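PDB 6PI9: 16S rRNA (guanine(1405)-N(7))-methyltransferase from Klebsiella pneumoniae, which probably methylates the N7 position of guanine 1405 in 16S rRNA, using S-adenosyl-L-methionine as methyl donor, and so confers resistance to aminoglycosides. Local coordinates for residues Asp11-Ala16 and Asp43-Ala48; Lys17-Val22 and Thr50-Ile55. All coordinates share one frame; numbering follows the deposited sequence. Where two conformers were deposited one is given.

How the interactions relate
Interactions 1 and 2 lie side by side, their centres about 9 Å apart, and both use helix 41-57, whose successive turns meet first the end of helix 4-14 and then the loop that follows it. Interaction 1 is the outer and mixed one: Leu13 and Ala48 are buried, whereas Ala12 and Glu45 sit at a partly exposed edge where Glu45 forms a salt bridge with Arg49. Interaction 2, nearer the centre of the chain, is wholly aliphatic and buried, and its helical segment ends in Ile55, a residue of the S-adenosyl-L-homocysteine pocket. The two join where Leu19 CD1 packs 3.7 Å from the backbone oxygen Leu13 O. Neither has a hydrogen bond between its segments.

Interaction 1 (Asp11-Ala16 and Asp43-Ala48); sequences DALLSA and DAEKAA
Helix-to-helix packing joins Leu13 and Ala12, near the C-terminal end of helix 4-14, to Glu45 and Ala48 on helix 41-57, within the N-terminal helical part that accompanies the Rossmann-like methyltransferase core. The inner half is apolar. Leu13 CD2 meets the methyl of Ala48, and the small alanine lets the branched leucine come close to the helix. The other methyl, Leu13 CD1, lies 3.9 Å from Glu45 CG, and the two side chains run alongside each other pointing opposite ways. Phe31 of helix 24-34 also packs on Leu13, making this the buried side.

Glu45 suits the edge because its aliphatic stem can pack while its carboxylate stays at the partly exposed margin of the contact. Its CG stands anti to the backbone N (chi1 177°), and the extended chain beyond carries the carboxylate to Ala12, where Ala12 CB is 3.3 Å from Glu45 OE2. The same oxygen forms a salt bridge with Arg49, which probably steadies its charge. Where helix 4-14 ends, Ser15 folds back on the last turn: Ser15 N and Ser15 OG come to Asp11 O one from each side of the carbonyl plane, so this one oxygen takes two bonds, OG at 2.9 Å and tilted 27° from that plane.

Interaction 2 (Lys17-Val22 and Thr50-Ile55); sequences KNLRDV and THLHQI. With SAH (S-adenosyl-L-homocysteine), chain B.
Leu19 and Leu52 make the closer part of this buried contact, their side chains crossing at about a right angle. The CD1 methyls of Leu19 and Leu52 lie 4.2 Å apart, while Leu19 CD2 rests against Leu52 CB at the same distance. In Leu52, CG is anti to the carbonyl carbon (chi1 -71°), and the fork beyond it offers a methyl to each of two loop residues. The second of these, Val22, is held more loosely: Val22 CG1 is 4.5 Å from Leu52 CD2. Val27 touches both Val22 and Leu52, so helix 24-34 adds to the same apolar cluster of leucine and valine, whose side chains bring no polar group into it.

The loop brings Leu19 and Val22 to one side through a type I beta turn, with Val22 N bonded to Leu19 O at 3.0 Å. Between them, Arg20 is exposed, and Asp21 makes a salt bridge with Arg148. This loop and helix 41-57 lie beside the cofactor site of a Rossmann-like methyltransferase fold.

Farther along the helix, Ile55 reaches the bound S-adenosyl-L-homocysteine. Ile55 CD1 lies 4.1 Å from N7 of the adenine, and also in plane at the edge of the His51 ring. The outer side of the helix is covered by the second subunit, where Thr50 OG1 is hydrogen-bonded to Arg94 of that neighbouring chain. From the last turn, the carbonyl Ile55 O approaches adenine C8 to 3.1 Å.

Interaction 1 (Asp11-Ala16 and Asp43-Ala48)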
loop_
_atom_site.group_PDB
_atom_site.type_symbol
_atom_site.label_atom_id
_atom_site.label_comp_id
_atom_site.label_asym_id
_atom_site.label_seq_id
_atom_site.Cartn_x
_atom_site.Cartn_y
_atom_site.Cartn_z
ATOM N N ASP A 11 -10.392 -9.842 20.740
ATOM C CA ASP A 11 -11.032 -8.651 21.315
ATOM C C ASP A 11 -10.188 -7.395 21.105
ATOM O O ASP A 11 -10.728 -6.309 20.855
ATOM C CB ASP A 11 -11.293 -8.862 22.807
ATOM C CG ASP A 11 -12.390 -9.845 23.071
ATOM O OD1 ASP A 11 -13.186 -10.112 22.128
ATOM O OD2 ASP A 11 -12.493 -10.332 24.221
ATOM N N ALA A 12 -8.857 -7.511 21.216
ATOM C CA ALA A 12 -8.001 -6.360 20.955
ATOM C C ALA A 12 -8.087 -5.917 19.510
ATOM O O ALA A 12 -7.925 -4.726 19.224
ATOM C CB ALA A 12 -6.524 -6.663 21.280
ATOM N N LEU A 13 -8.335 -6.824 18.638
ATOM C CA LEU A 13 -8.479 -6.458 17.300
ATOM C C LEU A 13 -9.838 -5.799 17.105
ATOM O O LEU A 13 -9.940 -4.753 16.586
ATOM C CB LEU A 13 -8.389 -7.724 16.529
ATOM C CG LEU A 13 -7.626 -7.874 15.266
ATOM C CD1 LEU A 13 -6.340 -7.142 15.187
ATOM C CD2 LEU A 13 -7.474 -9.307 14.938
ATOM N N LEU A 14 -10.877 -6.411 17.611
ATOM C CA LEU A 14 -12.230 -5.902 17.376
ATOM C C LEU A 14 -12.463 -4.537 18.028
ATOM O O LEU A 14 -13.349 -3.789 17.575
ATOM C CB LEU A 14 -13.272 -6.888 17.904
ATOM C CG LEU A 14 -13.393 -8.181 17.083
ATOM C CD1 LEU A 14 -14.196 -9.258 17.831
ATOM C CD2 LEU A 14 -14.056 -7.819 15.678
ATOM N N SER A 15 -11.726 -4.204 19.106
ATOM C CA SER A 15 -11.901 -2.913 19.771
ATOM C C SER A 15 -10.918 -1.853 19.265
ATOM O O SER A 15 -10.903 -0.747 19.807
ATOM C CB SER A 15 -11.787 -3.064 21.302
ATOM O OG SER A 15 -10.504 -3.568 21.641
ATOM N N ALA A 16 -10.123 -2.146 18.235
ATOM C CA ALA A 16 -9.085 -1.202 17.796
ATOM C C ALA A 16 -9.707 -0.015 17.051
ATOM O O ALA A 16 -10.604 -0.199 16.216
ATOM C CB ALA A 16 -8.041 -1.900 16.905
ATOM N N ASP A 43 0.707 -12.861 18.465
ATOM C CA ASP A 43 1.317 -12.863 17.120
ATOM C C ASP A 43 0.255 -13.031 16.023
ATOM O O ASP A 43 0.324 -12.395 14.963
ATOM C CB ASP A 43 2.351 -13.983 17.022
ATOM C CG ASP A 43 3.645 -13.635 17.659
ATOM O OD1 ASP A 43 3.839 -12.444 18.027
ATOM O OD2 ASP A 43 4.490 -14.568 17.795
ATOM N N ALA A 44 -0.784 -13.844 16.274
ATOM C CA ALA A 44 -1.878 -13.930 15.309
ATOM C C ALA A 44 -2.586 -12.589 15.164
ATOM O O ALA A 44 -3.027 -12.218 14.059
ATOM C CB ALA A 44 -2.902 -14.989 15.749
ATOM N N GLU A 45 -2.716 -11.865 16.285
ATOM C CA GLU A 45 -3.312 -10.527 16.287
ATOM C C GLU A 45 -2.483 -9.567 15.429
ATOM O O GLU A 45 -3.025 -8.809 14.630
ATOM C CB GLU A 45 -3.408 -10.034 17.751
ATOM C CG GLU A 45 -3.955 -8.599 17.940
ATOM C CD GLU A 45 -3.706 -8.075 19.365
ATOM O OE1 GLU A 45 -3.448 -8.888 20.281
ATOM O OE2 GLU A 45 -3.760 -6.842 19.575
ATOM N N LYS A 46 -1.169 -9.509 15.665
ATOM C CA LYS A 46 -0.336 -8.653 14.827
ATOM C C LYS A 46 -0.445 -9.057 13.355
ATOM O O LYS A 46 -0.547 -8.192 12.463
ATOM C CB LYS A 46 1.134 -8.725 15.275
ATOM C CG LYS A 46 1.389 -8.244 16.705
ATOM C CD LYS A 46 2.844 -8.552 17.246
ATOM C CE LYS A 46 2.921 -8.148 18.728
ATOM N NZ LYS A 46 4.166 -8.554 19.473
ATOM N N ALA A 47 -0.422 -10.367 13.076
ATOM C CA ALA A 47 -0.548 -10.807 11.672
ATOM C C ALA A 47 -1.892 -10.390 11.092
ATOM O O ALA A 47 -1.993 -10.029 9.911
ATOM C CB ALA A 47 -0.371 -12.325 11.561
ATOM N N ALA A 48 -2.940 -10.416 11.901
ATOM C CA ALA A 48 -4.259 -10.053 11.384
ATOM C C ALA A 48 -4.336 -8.561 11.147
ATOM O O ALA A 48 -4.951 -8.100 10.179
ATOM C CB ALA A 48 -5.351 -10.465 12.380
#

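Interaction 2 (Lys17-Val22 and Thr50-Ile55)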
loop_
_atom_site.group_PDB
_atom_site.type_symbol
_atom_site.label_atom_id
_atom_site.label_comp_id
_atom_site.label_asym_id
_atom_site.label_seq_id
_atom_site.Cartn_x
_atom_site.Cartn_y
_atom_site.Cartn_z
ATOM N N LYS A 17 -9.243 1.217 17.370
ATOM C CA LYS A 17 -9.788 2.395 16.683
ATOM C C LYS A 17 -9.670 2.263 15.179
ATOM O O LYS A 17 -10.604 2.611 14.442
ATOM C CB LYS A 17 -9.098 3.689 17.138
ATOM C CG LYS A 17 -9.700 4.965 16.495
ATOM C CD LYS A 17 -9.566 6.193 17.406
ATOM C CE LYS A 17 -10.136 5.923 18.826
ATOM N NZ LYS A 17 -11.535 5.339 18.873
ATOM N N ASN A 18 -8.514 1.772 14.707
ATOM C CA ASN A 18 -8.238 1.634 13.290
ATOM C C ASN A 18 -9.154 0.665 12.601
ATOM O O ASN A 18 -9.283 0.721 11.371
ATOM C CB ASN A 18 -6.812 1.141 13.046
ATOM C CG ASN A 18 -5.833 2.215 13.227
ATOM O OD1 ASN A 18 -6.187 3.293 13.732
ATOM N ND2 ASN A 18 -4.588 1.976 12.806
ATOM N N LEU A 19 -9.747 -0.262 13.335
ATOM C CA LEU A 19 -10.590 -1.240 12.676
ATOM C C LEU A 19 -12.056 -0.965 12.917
ATOM O O LEU A 19 -12.884 -1.790 12.537
ATOM C CB LEU A 19 -10.201 -2.654 13.123
ATOM C CG LEU A 19 -8.755 -2.974 12.710
ATOM C CD1 LEU A 19 -8.340 -4.337 13.264
ATOM C CD2 LEU A 19 -8.609 -2.957 11.194
ATOM N N ARG A 20 -12.396 0.181 13.520
ATOM C CA ARG A 20 -13.759 0.374 14.008
ATOM C C ARG A 20 -14.789 0.354 12.887
ATOM O O ARG A 20 -15.967 0.124 13.163
ATOM C CB ARG A 20 -13.873 1.699 14.781
ATOM C CG ARG A 20 -13.624 2.908 13.898
ATOM C CD ARG A 20 -13.511 4.187 14.671
ATOM N NE ARG A 20 -14.820 4.772 14.871
ATOM C CZ ARG A 20 -15.024 6.009 15.310
ATOM N NH1 ARG A 20 -13.977 6.796 15.590
ATOM N NH2 ARG A 20 -16.273 6.464 15.465
ATOM N N ASP A 21 -14.372 0.591 11.640
ATOM C CA ASP A 21 -15.265 0.671 10.493
ATOM C C ASP A 21 -15.109 -0.516 9.527
ATOM O O ASP A 21 -15.740 -0.519 8.467
ATOM C CB ASP A 21 -15.037 2.013 9.762
ATOM C CG ASP A 21 -15.629 3.225 10.547
ATOM O OD1 ASP A 21 -16.731 3.095 11.124
ATOM O OD2 ASP A 21 -14.995 4.313 10.590
ATOM N N VAL A 22 -14.320 -1.531 9.877
ATOM C CA VAL A 22 -14.284 -2.777 9.112
ATOM C C VAL A 22 -15.387 -3.719 9.583
ATOM O O VAL A 22 -15.672 -3.809 10.782
ATOM C CB VAL A 22 -12.909 -3.453 9.244
ATOM C CG1 VAL A 22 -12.904 -4.766 8.445
ATOM C CG2 VAL A 22 -11.792 -2.499 8.742
ATOM N N THR A 50 -1.835 -6.687 10.287
ATOM C CA THR A 50 -1.131 -6.436 9.021
ATOM C C THR A 50 -1.986 -6.810 7.813
ATOM O O THR A 50 -2.106 -6.030 6.862
ATOM C CB THR A 50 0.184 -7.205 9.003
ATOM O OG1 THR A 50 1.009 -6.660 10.029
ATOM C CG2 THR A 50 0.881 -6.946 7.675
ATOM N N HIS A 51 -2.574 -8.010 7.830
ATOM C CA HIS A 51 -3.480 -8.481 6.764
ATOM C C HIS A 51 -4.602 -7.478 6.512
ATOM O O HIS A 51 -4.855 -7.058 5.370
ATOM C CB HIS A 51 -4.058 -9.858 7.175
ATOM C CG HIS A 51 -4.978 -10.519 6.175
ATOM N ND1 HIS A 51 -6.098 -9.904 5.654
ATOM C CD2 HIS A 51 -5.007 -11.797 5.704
ATOM C CE1 HIS A 51 -6.739 -10.742 4.858
ATOM N NE2 HIS A 51 -6.110 -11.904 4.880
ATOM N N LEU A 52 -5.280 -7.068 7.584
ATOM C CA LEU A 52 -6.419 -6.164 7.457
ATOM C C LEU A 52 -5.985 -4.807 6.919
ATOM O O LEU A 52 -6.695 -4.203 6.096
ATOM C CB LEU A 52 -7.160 -6.042 8.798
ATOM C CG LEU A 52 -7.900 -7.347 9.097
ATOM C CD1 LEU A 52 -8.231 -7.521 10.604
ATOM C CD2 LEU A 52 -9.210 -7.327 8.254
ATOM N N HIS A 53 -4.801 -4.313 7.346
ATOM C CA HIS A 53 -4.294 -3.061 6.781
ATOM C C HIS A 53 -4.025 -3.225 5.284
ATOM O O HIS A 53 -4.340 -2.329 4.498
ATOM C CB HIS A 53 -3.022 -2.603 7.512
ATOM C CG HIS A 53 -2.324 -1.420 6.883
ATOM N ND1 HIS A 53 -1.198 -1.547 6.088
ATOM C CD2 HIS A 53 -2.554 -0.085 6.991
ATOM C CE1 HIS A 53 -0.787 -0.347 5.709
ATOM N NE2 HIS A 53 -1.595 0.559 6.237
ATOM N N GLN A 54 -3.459 -4.375 4.878
ATOM C CA GLN A 54 -3.146 -4.588 3.466
ATOM C C GLN A 54 -4.409 -4.660 2.618
ATOM O O GLN A 54 -4.440 -4.127 1.502
ATOM C CB GLN A 54 -2.326 -5.855 3.282
ATOM C CG GLN A 54 -1.003 -5.790 3.975
ATOM C CD GLN A 54 -0.269 -7.100 3.870
ATOM O OE1 GLN A 54 0.492 -7.477 4.772
ATOM N NE2 GLN A 54 -0.490 -7.816 2.754
ATOM N N ILE A 55 -5.478 -5.279 3.131
ATOM C CA ILE A 55 -6.641 -5.438 2.263
ATOM C C ILE A 55 -7.614 -4.261 2.324
ATOM O O ILE A 55 -8.353 -4.027 1.349
ATOM C CB ILE A 55 -7.382 -6.756 2.556
ATOM C CG1 ILE A 55 -8.194 -6.707 3.830
ATOM C CG2 ILE A 55 -6.413 -7.945 2.536
ATOM C CD1 ILE A 55 -9.115 -7.905 3.989
HETATM N N SAH B . -12.661 -0.330 -6.445
HETATM C CA SAH B . -12.296 0.886 -5.684
HETATM C CB SAH B . -11.452 0.530 -4.474
HETATM C CG SAH B . -10.180 -0.332 -4.721
HETATM S SD SAH B . -9.132 -0.417 -3.195
HETATM C C SAH B . -11.530 1.881 -6.576
HETATM O O SAH B . -10.922 1.408 -7.559
HETATM O OXT SAH B . -11.472 3.098 -6.309
HETATM C "C5'" SAH B . -9.572 -2.128 -2.666
HETATM C "C4'" SAH B . -10.924 -2.211 -1.898
HETATM O "O4'" SAH B . -11.290 -3.596 -1.711
HETATM C "C3'" SAH B . -11.012 -1.529 -0.502
HETATM O "O3'" SAH B . -12.093 -0.576 -0.472
HETATM C "C2'" SAH B . -11.301 -2.665 0.478
HETATM O "O2'" SAH B . -12.207 -2.211 1.487
HETATM C "C1'" SAH B . -11.994 -3.667 -0.458
HETATM N N9 SAH B . -11.860 -5.054 -0.056
HETATM C C8 SAH B . -10.698 -5.726 0.226
HETATM N N7 SAH B . -11.017 -7.039 0.434
HETATM C C5 SAH B . -12.379 -7.162 0.342
HETATM C C6 SAH B . -13.256 -8.210 0.507
HETATM N N6 SAH B . -12.867 -9.409 0.887
HETATM N N1 SAH B . -14.598 -7.988 0.245
HETATM C C2 SAH B . -15.062 -6.755 -0.069
HETATM N N3 SAH B . -14.214 -5.690 -0.222
HETATM C C4 SAH B . -12.890 -5.936 -0.010
#